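Side-chain contact in 5-carboxyvanillate decarboxylase (Sphingomonas paucimobilis, PDB 4L6D), which probably removes a carboxyl group from 5-carboxyvanillate to give vanillate, in a manganese-binding site within an amidohydrolase fold: residues Tyr282-Val286 against Leu287-Asn291. Residues are numbered along the deposited sequence; the frame is centred on the assembly and turned at random.
Sequences YSIEV and LGPEN
Leu287 N donates to Ser283 O at 2.8 Å, a backbone bond at the C-terminal end of helix 277-287, reasonably straight at the hydrogen (150°). One residue on, Gly288 N reaches Ile284 O at 2.9 Å, but this bond is more bent (135°) and its donor stands well above the carbonyl plane, as the chain is already swinging off the helix. Gly288 makes that swing with a positive phi, where a side chain would jam against the carbonyl oxygen of Leu287. It is the first residue to leave helical geometry, and Pro289, having no N-H, cannot add another bond to the series. In the TIM-barrel chain this is the end of a beta-alpha-beta crossover: the helix starts after strand 267-270, and the loop leads straight into strand 292-293. Beyond these two bonds, Ile284 and Pro289 meet at about a right angle; Ile284 CG2, anti to the backbone N, lies 4.0 Å from Pro289 CB, and both residues also touch Val319 of helix 317-331. On another side of the turn Leu287 CG, anti to its own carbonyl carbon (chi1 -52°), folds back over the helix end, 3.3 Å from Ser283 O. Its CD1 is 4.4 Å from Ser283 CB, and both side chains rest on Ile269 of strand 267-270. With an alanine here the isobutyl group that lies against Ile269 and Ser283 would be gone, probably opening a gap at the helix end. Val286 CG2 sits 4.0 Å from Leu287 CG, while its CG1 lies 3.6 Å above one face of the Tyr282 ring, offset toward the rim. Val286 also touches a second bound vanillate, apart from the one at the manganese site, in a pocket shared with Arg264, whose NE bonds to Val286 O.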
loop_
_atom_site.group_PDB
_atom_site.type_symbol
_atom_site.label_atom_id
_atom_site.label_comp_id
_atom_site.label_asym_id
_atom_site.label_seq_id
_atom_site.Cartn_x
_atom_site.Cartn_y
_atom_site.Cartn_z
ATOM N N TYR A 282 5.775 -5.310 14.933
ATOM C CA TYR A 282 4.377 -5.053 14.599
ATOM C C TYR A 282 3.732 -6.306 13.970
ATOM O O TYR A 282 2.624 -6.716 14.337
ATOM C CB TYR A 282 4.257 -3.849 13.634
ATOM C CG TYR A 282 2.844 -3.729 13.098
ATOM C CD1 TYR A 282 1.881 -3.002 13.790
ATOM C CD2 TYR A 282 2.455 -4.404 11.944
ATOM C CE1 TYR A 282 0.581 -2.939 13.341
ATOM C CE2 TYR A 282 1.153 -4.355 11.490
ATOM C CZ TYR A 282 0.222 -3.626 12.191
ATOM O OH TYR A 282 -1.084 -3.572 11.761
ATOM N N SER A 283 4.439 -6.922 13.031
ATOM C CA SER A 283 3.898 -8.073 12.314
ATOM C C SER A 283 3.701 -9.280 13.226
ATOM O O SER A 283 2.668 -9.960 13.162
ATOM C CB SER A 283 4.788 -8.431 11.124
ATOM O OG SER A 283 4.808 -7.329 10.228
ATOM N N ILE A 284 4.678 -9.534 14.091
ATOM C CA ILE A 284 4.539 -10.599 15.077
ATOM C C ILE A 284 3.331 -10.354 15.977
ATOM O O ILE A 284 2.576 -11.278 16.277
ATOM C CB ILE A 284 5.808 -10.751 15.913
ATOM C CG1 ILE A 284 6.957 -11.259 15.027
ATOM C CG2 ILE A 284 5.566 -11.697 17.108
ATOM C CD1 ILE A 284 8.333 -11.152 15.693
ATOM N N GLU A 285 3.136 -9.101 16.389
ATOM C CA GLU A 285 2.024 -8.761 17.272
ATOM C C GLU A 285 0.639 -8.971 16.659
ATOM O O GLU A 285 -0.278 -9.449 17.345
ATOM C CB GLU A 285 2.145 -7.317 17.776
ATOM C CG GLU A 285 1.002 -6.934 18.698
ATOM C CD GLU A 285 1.059 -5.502 19.185
ATOM O OE1 GLU A 285 2.072 -4.816 18.940
ATOM O OE2 GLU A 285 0.075 -5.065 19.820
ATOM N N VAL A 286 0.471 -8.595 15.391
ATOM C CA VAL A 286 -0.842 -8.685 14.755
ATOM C C VAL A 286 -1.097 -10.007 14.030
ATOM O O VAL A 286 -2.252 -10.379 13.840
ATOM C CB VAL A 286 -1.147 -7.488 13.817
ATOM C CG1 VAL A 286 -0.997 -6.173 14.575
ATOM C CG2 VAL A 286 -0.260 -7.514 12.575
ATOM N N LEU A 287 -0.039 -10.704 13.616
ATOM C CA LEU A 287 -0.208 -11.980 12.912
ATOM C C LEU A 287 0.070 -13.205 13.762
ATOM O O LEU A 287 -0.408 -14.305 13.448
ATOM C CB LEU A 287 0.699 -12.054 11.681
ATOM C CG LEU A 287 0.631 -10.897 10.689
ATOM C CD1 LEU A 287 1.636 -11.147 9.574
ATOM C CD2 LEU A 287 -0.785 -10.718 10.112
ATOM N N GLY A 288 0.836 -13.029 14.833
ATOM C CA GLY A 288 1.308 -14.158 15.609
ATOM C C GLY A 288 2.698 -14.551 15.139
ATOM O O GLY A 288 3.008 -14.440 13.953
ATOM N N PRO A 289 3.552 -15.004 16.070
ATOM C CA PRO A 289 4.930 -15.360 15.716
ATOM C C PRO A 289 5.042 -16.540 14.738
ATOM O O PRO A 289 6.066 -16.645 14.075
ATOM C CB PRO A 289 5.562 -15.697 17.071
ATOM C CG PRO A 289 4.386 -16.085 17.956
ATOM C CD PRO A 289 3.284 -15.166 17.508
ATOM N N GLU A 290 4.023 -17.391 14.635
ATOM C CA GLU A 290 4.058 -18.514 13.692
ATOM C C GLU A 290 3.911 -18.076 12.237
ATOM O O GLU A 290 4.161 -18.868 11.339
ATOM C CB GLU A 290 2.962 -19.528 14.024
ATOM C CG GLU A 290 3.186 -20.290 15.301
ATOM C CD GLU A 290 1.933 -21.024 15.738
ATOM O OE1 GLU A 290 0.946 -20.349 16.108
ATOM O OE2 GLU A 290 1.932 -22.273 15.691
ATOM N N ASN A 291 3.526 -16.820 11.999
ATOM C CA ASN A 291 3.197 -16.377 10.641
ATOM C C ASN A 291 4.239 -15.463 9.993
ATOM O O ASN A 291 3.983 -14.876 8.944
ATOM C CB ASN A 291 1.840 -15.673 10.627
ATOM C CG ASN A 291 0.675 -16.637 10.452
ATOM O OD1 ASN A 291 0.865 -17.820 10.173
ATOM N ND2 ASN A 291 -0.541 -16.122 10.579
#